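Local coordinates for ABC transporter, periplasmic substrate-binding protein (PDB 2HPG) that probably captures a small solute in the periplasm and hands it to the membrane part of a tripartite ATP-independent (TRAP) transporter, at residues 298-301 and 302-305; 241-244 and 245-248; 183-186 and 187-190. All blocks are in the same frame, centred on the assembly; numbering follows the deposited sequence. Where two conformers were deposited one is given.

Contact 1 (298-301 and 302-305)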
ATOM      1  N   ALA A 298       6.161   5.506  17.147  1.00 28.35           N
ATOM      2  CA  ALA A 298       5.094   4.881  16.358  1.00 28.74           C
ATOM      3  C   ALA A 298       4.065   4.108  17.202  1.00 29.19           C
ATOM      4  O   ALA A 298       2.875   4.105  16.876  1.00 29.26           O
ATOM      5  CB  ALA A 298       5.687   3.963  15.282  1.00 27.85           C
ATOM      6  N   LYS A 299       4.524   3.470  18.280  1.00 30.04           N
ATOM      7  CA  LYS A 299       3.652   2.684  19.173  1.00 30.35           C
ATOM      8  C   LYS A 299       2.421   3.455  19.639  1.00 30.30           C
ATOM      9  O   LYS A 299       1.358   2.876  19.809  1.00 31.00           O
ATOM     10  CB  LYS A 299       4.432   2.155  20.392  1.00 31.01           C
ATOM     11  CG  LYS A 299       5.546   1.138  20.050  1.00 33.28           C
ATOM     12  CD  LYS A 299       4.989  -0.221  19.554  1.00 35.54           C
ATOM     13  CE  LYS A 299       6.035  -1.356  19.644  1.00 35.21           C
ATOM     14  NZ  LYS A 299       5.419  -2.719  19.831  1.00 36.50           N
ATOM     15  N   GLN A 300       2.545   4.761  19.825  1.00 30.54           N
ATOM     16  CA  GLN A 300       1.408   5.578  20.261  1.00 30.18           C
ATOM     17  C   GLN A 300       0.257   5.670  19.227  1.00 29.96           C
ATOM     18  O   GLN A 300      -0.892   5.917  19.593  1.00 30.04           O
ATOM     19  CB  GLN A 300       1.887   6.983  20.641  1.00 30.30           C
ATOM     20  CG  GLN A 300       0.855   7.840  21.403  1.00 31.74           C
ATOM     21  CD  GLN A 300       0.373   7.185  22.702  1.00 34.10           C
ATOM     22  OE1 GLN A 300       1.170   6.661  23.483  1.00 35.85           O
ATOM     23  NE2 GLN A 300      -0.936   7.208  22.925  1.00 34.47           N
ATOM     24  N   ALA A 301       0.561   5.504  17.943  1.00 29.79           N
ATOM     25  CA  ALA A 301      -0.484   5.425  16.924  1.00 29.57           C
ATOM     26  C   ALA A 301      -1.274   4.123  17.078  1.00 29.34           C
ATOM     27  O   ALA A 301      -2.491   4.111  16.945  1.00 29.87           O
ATOM     28  CB  ALA A 301       0.122   5.529  15.523  1.00 29.69           C
ATOM     29  N   TYR A 302      -0.579   3.035  17.378  1.00 28.86           N
ATOM     30  CA  TYR A 302      -1.232   1.750  17.598  1.00 29.09           C
ATOM     31  C   TYR A 302      -2.220   1.862  18.776  1.00 30.14           C
ATOM     32  O   TYR A 302      -3.370   1.399  18.693  1.00 30.86           O
ATOM     33  CB  TYR A 302      -0.211   0.646  17.848  1.00 27.29           C
ATOM     34  CG  TYR A 302       0.596   0.247  16.623  1.00 26.67           C
ATOM     35  CD1 TYR A 302       0.390  -0.965  15.991  1.00 24.70           C
ATOM     36  CD2 TYR A 302       1.572   1.092  16.101  1.00 26.32           C
ATOM     37  CE1 TYR A 302       1.134  -1.331  14.864  1.00 25.20           C
ATOM     38  CE2 TYR A 302       2.310   0.735  14.978  1.00 24.64           C
ATOM     39  CZ  TYR A 302       2.078  -0.469  14.360  1.00 24.09           C
ATOM     40  OH  TYR A 302       2.818  -0.813  13.251  1.00 23.66           O
ATOM     41  N   LYS A 303      -1.788   2.529  19.843  1.00 30.62           N
ATOM     42  CA  LYS A 303      -2.628   2.741  21.015  1.00 31.39           C
ATOM     43  C   LYS A 303      -3.786   3.706  20.756  1.00 31.59           C
ATOM     44  O   LYS A 303      -4.911   3.441  21.164  1.00 31.69           O
ATOM     45  CB  LYS A 303      -1.761   3.238  22.175  1.00 31.65           C
ATOM     46  CG  LYS A 303      -0.820   2.151  22.739  1.00 32.87           C
ATOM     47  CD  LYS A 303       0.253   2.693  23.717  1.00 34.26           C
ATOM     48  CE  LYS A 303      -0.214   3.911  24.527  1.00 36.81           C
ATOM     49  NZ  LYS A 303      -1.519   3.715  25.234  1.00 39.41           N
ATOM     50  N   ASN A 304      -3.524   4.824  20.081  1.00 31.29           N
ATOM     51  CA  ASN A 304      -4.582   5.788  19.794  1.00 31.42           C
ATOM     52  C   ASN A 304      -5.736   5.217  18.949  1.00 31.21           C
ATOM     53  O   ASN A 304      -6.891   5.644  19.082  1.00 30.59           O
ATOM     54  CB  ASN A 304      -4.009   7.039  19.123  1.00 31.35           C
ATOM     55  CG  ASN A 304      -3.167   7.874  20.069  1.00 32.89           C
ATOM     56  OD1 ASN A 304      -2.930   7.477  21.216  1.00 33.38           O
ATOM     57  ND2 ASN A 304      -2.700   9.040  19.589  1.00 32.67           N
ATOM     58  N   LEU A 305      -5.419   4.256  18.090  1.00 31.20           N
ATOM     59  CA  LEU A 305      -6.404   3.660  17.208  1.00 31.18           C
ATOM     60  C   LEU A 305      -6.971   2.356  17.740  1.00 31.27           C
ATOM     61  O   LEU A 305      -7.961   1.890  17.216  1.00 31.63           O
ATOM     62  CB  LEU A 305      -5.822   3.441  15.799  1.00 30.86           C
ATOM     63  CG  LEU A 305      -5.588   4.723  14.990  1.00 29.88           C
ATOM     64  CD1 LEU A 305      -4.952   4.426  13.639  1.00 28.02           C
ATOM     65  CD2 LEU A 305      -6.894   5.486  14.805  1.00 29.92           C
TER
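Q300 and N304, one turn apart near the C-terminal end of helix 291-305, are joined twice. Between the side chains, Q300 NE2 donates to N304 OD1 at 2.6 Å, with an N-H...O angle of 147°; the two amide planes stand 61° apart, and the donor is tilted from the carbonyl plane of N304. Along the backbone, N304 N reaches Q300 O at 2.9 Å. The Q300 chain starts anti to its own nitrogen (chi1 -167°) and bends at chi2, which swings the amide forward along the helix surface to N304. Two further i to i+4 bonds carry the last turn, K303 N to K299 O at 3.2 Å and L305 N to A301 O at 3.1 Å, whereas A301 N turns to A298 O at 2.9 Å, three residues back, where the helix is kinked. K303, bent at its outer torsions, crosses the Q300 side chain obliquely and sets CE 3.3 Å from Q300 OE1. On another side of the helix the Y302 ring presents its edge to the preceding turn, CD2 lying 3.4 Å from A298 O in the ring plane; its hydroxyl is hydrogen-bonded to A90 O. The helix packs between neighbours: A301, N304 and L305 rest on helix 167-176, Y302 and K299 on helix 308-318, and A298 on the loop at A90 and Y91.

Contact 2 (241-244 and 245-248)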
ATOM      1  N   LEU A 241     -18.292 -17.665  -9.621  1.00 31.49           N
ATOM      2  CA  LEU A 241     -17.376 -18.297 -10.550  1.00 31.56           C
ATOM      3  C   LEU A 241     -17.195 -19.743 -10.167  1.00 31.68           C
ATOM      4  O   LEU A 241     -17.329 -20.085  -8.996  1.00 31.74           O
ATOM      5  CB  LEU A 241     -15.984 -17.660 -10.485  1.00 31.88           C
ATOM      6  CG  LEU A 241     -15.675 -16.288 -11.075  1.00 32.56           C
ATOM      7  CD1 LEU A 241     -14.185 -16.040 -10.852  1.00 31.98           C
ATOM      8  CD2 LEU A 241     -16.013 -16.190 -12.548  1.00 30.87           C
ATOM      9  N   PRO A 242     -16.819 -20.586 -11.138  1.00 31.84           N
ATOM     10  CA  PRO A 242     -16.440 -21.948 -10.803  1.00 32.63           C
ATOM     11  C   PRO A 242     -15.203 -21.968  -9.913  1.00 32.99           C
ATOM     12  O   PRO A 242     -14.345 -21.108 -10.055  1.00 32.42           O
ATOM     13  CB  PRO A 242     -16.113 -22.588 -12.154  1.00 32.25           C
ATOM     14  CG  PRO A 242     -16.289 -21.556 -13.177  1.00 32.13           C
ATOM     15  CD  PRO A 242     -16.719 -20.293 -12.575  1.00 31.92           C
ATOM     16  N   LYS A 243     -15.110 -22.959  -9.028  1.00 33.53           N
ATOM     17  CA  LYS A 243     -13.976 -23.074  -8.103  1.00 33.89           C
ATOM     18  C   LYS A 243     -12.610 -23.070  -8.785  1.00 33.61           C
ATOM     19  O   LYS A 243     -11.670 -22.491  -8.263  1.00 33.80           O
ATOM     20  CB  LYS A 243     -14.109 -24.329  -7.241  1.00 35.09           C
ATOM     21  CG  LYS A 243     -15.263 -24.261  -6.260  1.00 37.07           C
ATOM     22  CD  LYS A 243     -14.928 -23.374  -5.066  1.00 40.13           C
ATOM     23  CE  LYS A 243     -16.102 -23.293  -4.099  1.00 41.42           C
ATOM     24  NZ  LYS A 243     -17.251 -22.547  -4.717  1.00 43.98           N
ATOM     25  N   GLU A 244     -12.488 -23.714  -9.939  1.00 33.23           N
ATOM     26  CA  GLU A 244     -11.229 -23.750 -10.674  0.50 33.13           C
ATOM     27  C   GLU A 244     -10.790 -22.337 -11.039  1.00 32.90           C
ATOM     28  O   GLU A 244      -9.605 -22.002 -10.997  1.00 32.47           O
ATOM     29  CB  GLU A 244     -11.367 -24.571 -11.958  0.50 33.09           C
ATOM     30  CG  GLU A 244     -10.025 -24.878 -12.628  0.50 33.46           C
ATOM     31  CD  GLU A 244     -10.109 -25.119 -14.128  0.50 33.60           C
ATOM     32  OE1 GLU A 244     -11.202 -25.457 -14.635  0.50 35.17           O
ATOM     33  OE2 GLU A 244      -9.063 -24.977 -14.801  0.50 34.54           O
ATOM     34  N   TYR A 245     -11.757 -21.514 -11.431  1.00 32.66           N
ATOM     35  CA  TYR A 245     -11.450 -20.141 -11.842  1.00 32.49           C
ATOM     36  C   TYR A 245     -11.149 -19.273 -10.632  1.00 31.88           C
ATOM     37  O   TYR A 245     -10.310 -18.386 -10.693  1.00 31.47           O
ATOM     38  CB  TYR A 245     -12.600 -19.543 -12.651  1.00 32.59           C
ATOM     39  CG  TYR A 245     -12.812 -20.138 -14.023  1.00 32.05           C
ATOM     40  CD1 TYR A 245     -11.933 -21.071 -14.571  1.00 32.04           C
ATOM     41  CD2 TYR A 245     -13.892 -19.726 -14.802  1.00 32.96           C
ATOM     42  CE1 TYR A 245     -12.144 -21.593 -15.851  1.00 32.07           C
ATOM     43  CE2 TYR A 245     -14.105 -20.233 -16.074  1.00 32.51           C
ATOM     44  CZ  TYR A 245     -13.240 -21.172 -16.591  1.00 32.80           C
ATOM     45  OH  TYR A 245     -13.477 -21.654 -17.864  1.00 34.03           O
ATOM     46  N   GLN A 246     -11.838 -19.533  -9.534  1.00 31.63           N
ATOM     47  CA  GLN A 246     -11.552 -18.859  -8.283  1.00 32.10           C
ATOM     48  C   GLN A 246     -10.080 -19.041  -7.900  1.00 32.01           C
ATOM     49  O   GLN A 246      -9.405 -18.079  -7.508  1.00 32.01           O
ATOM     50  CB  GLN A 246     -12.467 -19.392  -7.170  1.00 32.06           C
ATOM     51  CG  GLN A 246     -13.925 -19.014  -7.337  1.00 32.95           C
ATOM     52  CD  GLN A 246     -14.813 -19.480  -6.191  1.00 33.45           C
ATOM     53  OE1 GLN A 246     -16.037 -19.456  -6.300  1.00 37.47           O
ATOM     54  NE2 GLN A 246     -14.212 -19.896  -5.099  1.00 33.62           N
ATOM     55  N   LYS A 247      -9.585 -20.268  -8.030  1.00 31.91           N
ATOM     56  CA  LYS A 247      -8.205 -20.587  -7.672  1.00 32.09           C
ATOM     57  C   LYS A 247      -7.199 -19.986  -8.629  1.00 31.13           C
ATOM     58  O   LYS A 247      -6.173 -19.489  -8.184  1.00 31.12           O
ATOM     59  CB  LYS A 247      -7.976 -22.108  -7.574  1.00 32.71           C
ATOM     60  CG  LYS A 247      -8.417 -22.707  -6.250  1.00 34.39           C
ATOM     61  CD  LYS A 247      -7.864 -24.121  -6.045  1.00 34.80           C
ATOM     62  CE  LYS A 247      -8.527 -24.801  -4.844  1.00 36.66           C
ATOM     63  NZ  LYS A 247      -7.787 -26.044  -4.399  1.00 37.66           N
ATOM     64  N   ILE A 248      -7.477 -20.053  -9.930  1.00 29.89           N
ATOM     65  CA  ILE A 248      -6.626 -19.421 -10.931  1.00 29.84           C
ATOM     66  C   ILE A 248      -6.487 -17.912 -10.696  1.00 29.54           C
ATOM     67  O   ILE A 248      -5.389 -17.357 -10.778  1.00 28.79           O
ATOM     68  CB  ILE A 248      -7.171 -19.628 -12.345  1.00 29.62           C
ATOM     69  CG1 ILE A 248      -7.039 -21.104 -12.760  1.00 29.83           C
ATOM     70  CG2 ILE A 248      -6.415 -18.739 -13.358  1.00 28.98           C
ATOM     71  CD1 ILE A 248      -8.020 -21.532 -13.826  1.00 29.75           C
TER
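P242 O, at the N-cap position of the long helix 243-278, receives two backbone N-H groups: Q246 N at 3.0 Å in a nearly straight bond (160°), and Y245 N, also at 3.0 Å, in a weak, bent one. The regular i to i+4 bonding continues with K247 N on K243 O and I248 N on E244 O, both at 3.1 Å. P242, with no N-H of its own to place, serves as the N-cap residue, and its carbonyl starts the backbone bonding of the helix. The proline ring leans obliquely on Y245, its CG 3.4 Å from CD2 of the tyrosine. Y245 CG lies beside the backbone nitrogen (chi1 -69°), which turns the ring back toward the start of the helix and against P242. L241 adds a looser apolar touch, CD1 to Y245 CB at 4.2 Å, while its CB meets the aliphatic CG of Q246. Further along, I248 CG1 lies 3.2 Å from E244 O. Here L241 and P242 form the short link from helix 235-240 and lie against Y9 of strand 9-14, and the Y245 hydroxyl is hydrogen-bonded to D41, just before strand 42-47.

Contact 3 (183-186 and 187-190)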
ATOM      1  N   VAL A 183      -3.610  16.114   1.240  1.00 22.22           N
ATOM      2  CA  VAL A 183      -3.575  16.856  -0.022  1.00 22.05           C
ATOM      3  C   VAL A 183      -3.663  15.860  -1.151  1.00 23.20           C
ATOM      4  O   VAL A 183      -2.936  14.879  -1.144  1.00 22.93           O
ATOM      5  CB  VAL A 183      -2.248  17.615  -0.230  1.00 22.58           C
ATOM      6  CG1 VAL A 183      -2.316  18.458  -1.487  1.00 21.00           C
ATOM      7  CG2 VAL A 183      -1.886  18.468   0.983  1.00 20.34           C
ATOM      8  N   ASN A 184      -4.545  16.095  -2.110  1.00 23.56           N
ATOM      9  CA  ASN A 184      -4.610  15.256  -3.305  1.00 24.88           C
ATOM     10  C   ASN A 184      -3.204  15.129  -3.869  1.00 24.48           C
ATOM     11  O   ASN A 184      -2.478  16.112  -3.942  1.00 23.82           O
ATOM     12  CB  ASN A 184      -5.541  15.905  -4.331  1.00 26.05           C
ATOM     13  CG  ASN A 184      -5.910  14.979  -5.466  1.00 30.10           C
ATOM     14  OD1 ASN A 184      -5.146  14.792  -6.434  1.00 35.25           O
ATOM     15  ND2 ASN A 184      -7.114  14.412  -5.379  1.00 35.15           N
ATOM     16  N   PHE A 185      -2.819  13.913  -4.243  1.00 24.29           N
ATOM     17  CA  PHE A 185      -1.449  13.613  -4.638  1.00 24.80           C
ATOM     18  C   PHE A 185      -0.982  14.508  -5.777  1.00 24.21           C
ATOM     19  O   PHE A 185       0.140  15.015  -5.757  1.00 24.10           O
ATOM     20  CB  PHE A 185      -1.361  12.154  -5.067  1.00 26.04           C
ATOM     21  CG  PHE A 185       0.019  11.709  -5.429  1.00 28.75           C
ATOM     22  CD1 PHE A 185       0.809  11.039  -4.508  1.00 28.65           C
ATOM     23  CD2 PHE A 185       0.530  11.958  -6.704  1.00 29.62           C
ATOM     24  CE1 PHE A 185       2.090  10.624  -4.851  1.00 30.29           C
ATOM     25  CE2 PHE A 185       1.807  11.539  -7.048  1.00 31.50           C
ATOM     26  CZ  PHE A 185       2.587  10.872  -6.118  1.00 29.63           C
ATOM     27  N   GLY A 186      -1.851  14.693  -6.767  1.00 23.69           N
ATOM     28  CA  GLY A 186      -1.558  15.551  -7.911  1.00 23.55           C
ATOM     29  C   GLY A 186      -1.352  17.003  -7.530  1.00 23.06           C
ATOM     30  O   GLY A 186      -0.913  17.800  -8.357  1.00 23.58           O
ATOM     31  N   GLU A 187      -1.674  17.359  -6.287  1.00 22.58           N
ATOM     32  CA  GLU A 187      -1.524  18.743  -5.805  1.00 22.33           C
ATOM     33  C   GLU A 187      -0.402  18.949  -4.782  1.00 21.58           C
ATOM     34  O   GLU A 187      -0.250  20.050  -4.238  1.00 20.97           O
ATOM     35  CB  GLU A 187      -2.853  19.219  -5.206  1.00 22.63           C
ATOM     36  CG  GLU A 187      -3.773  19.929  -6.209  1.00 23.91           C
ATOM     37  CD  GLU A 187      -5.113  20.231  -5.606  1.00 25.09           C
ATOM     38  OE1 GLU A 187      -5.534  21.413  -5.635  1.00 27.69           O
ATOM     39  OE2 GLU A 187      -5.742  19.281  -5.073  1.00 28.40           O
ATOM     40  N   ILE A 188       0.390  17.906  -4.518  1.00 20.70           N
ATOM     41  CA  ILE A 188       1.502  18.010  -3.556  1.00 19.99           C
ATOM     42  C   ILE A 188       2.499  19.076  -4.028  1.00 19.54           C
ATOM     43  O   ILE A 188       2.918  19.931  -3.260  1.00 19.00           O
ATOM     44  CB  ILE A 188       2.240  16.636  -3.370  1.00 19.69           C
ATOM     45  CG1 ILE A 188       1.321  15.564  -2.775  1.00 19.09           C
ATOM     46  CG2 ILE A 188       3.447  16.769  -2.440  1.00 19.30           C
ATOM     47  CD1 ILE A 188       1.959  14.134  -2.841  1.00 19.39           C
ATOM     48  N   TYR A 189       2.874  19.039  -5.307  1.00 19.61           N
ATOM     49  CA  TYR A 189       3.805  20.042  -5.824  1.00 19.90           C
ATOM     50  C   TYR A 189       3.284  21.468  -5.558  1.00 20.22           C
ATOM     51  O   TYR A 189       4.012  22.310  -5.007  1.00 20.05           O
ATOM     52  CB  TYR A 189       4.050  19.812  -7.322  1.00 20.20           C
ATOM     53  CG  TYR A 189       5.208  20.596  -7.882  1.00 19.45           C
ATOM     54  CD1 TYR A 189       6.398  19.965  -8.252  1.00 20.61           C
ATOM     55  CD2 TYR A 189       5.120  21.964  -8.055  1.00 20.66           C
ATOM     56  CE1 TYR A 189       7.459  20.682  -8.775  1.00 19.21           C
ATOM     57  CE2 TYR A 189       6.185  22.689  -8.554  1.00 19.73           C
ATOM     58  CZ  TYR A 189       7.344  22.047  -8.921  1.00 20.48           C
ATOM     59  OH  TYR A 189       8.396  22.796  -9.435  1.00 19.09           O
ATOM     60  N   THR A 190       2.020  21.719  -5.921  1.00 20.80           N
ATOM     61  CA  THR A 190       1.354  23.019  -5.681  1.00 20.55           C
ATOM     62  C   THR A 190       1.333  23.395  -4.207  1.00 20.19           C
ATOM     63  O   THR A 190       1.592  24.550  -3.834  1.00 19.34           O
ATOM     64  CB  THR A 190      -0.111  22.979  -6.149  1.00 21.53           C
ATOM     65  OG1 THR A 190      -0.172  22.565  -7.513  1.00 22.61           O
ATOM     66  CG2 THR A 190      -0.784  24.342  -6.008  1.00 20.39           C
TER
HETATM   67  O   HOH W   1       2.369  16.754  -7.062  1.00 18.75           O
HETATM   68  O   HOH W   2       0.625  20.074  -8.056  1.00 26.45           O
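F185 and I188 meet across a 3-10 turn that leads from strand 179-181 into helix 188-193, part of the periplasmic-binding-protein fold. Two backbone bonds, each spanning three residues, form the turn: E187 N to N184 O at 2.8 Å and I188 N to F185 O at 3.2 Å. The second is nearly straight at its hydrogen (170°), yet in both the donor stands well above the carbonyl plane, consistent with the tight winding of a 3-10 turn. The N184 side chain adds a weak bond, its OD1 accepting from G186 N. Water carries the winding onward. One molecule donates to F185 O and accepts from Y189 N, and a second does the same between G186 O and T190 N, so each stands in for a direct i to i+4 bond as the helix proper begins. The apolar contacts centre on I188, whose CD1 sits over one face of the F185 ring in a CH-pi contact, 4.1 Å from the centroid. With CG1 beside the backbone nitrogen (chi1 -63°), the isoleucine chain points back over the turn to that ring. An alanine in place of I188 would take away CG1, CG2 and CD1, and is likely to leave this face of F185 without its aliphatic partner and the ring freer to turn. Both side chains also rest on R162 of strand 160-162, while F185 touches L202 and I188 touches A200, both of strand 199-202. On another side of the turn, the loop residue V183 crosses E187 at about a right angle, its CG1 3.8 Å from E187 CB.

From the N terminus the order is contact 3, contact 2, contact 1. Each closes only a single turn of continuous chain; none nests in or crosses another. Contact 3 carries the chain from strand 179-181 into helix 188-193, beside strands 160-162 and 199-202. After strand 218-234 and helix 235-240, contact 2 opens helix 243-278 near strands 9-14 and 42-47, on the other side of the chain's centre from contact 3, their centres about 40 Å apart. Beyond that helix and strand 282-284, contact 1 ends helix 291-305 between helices 167-176 and 308-318. Its nearest atoms are about 17 Å from contact 3 and about 30 Å from contact 2.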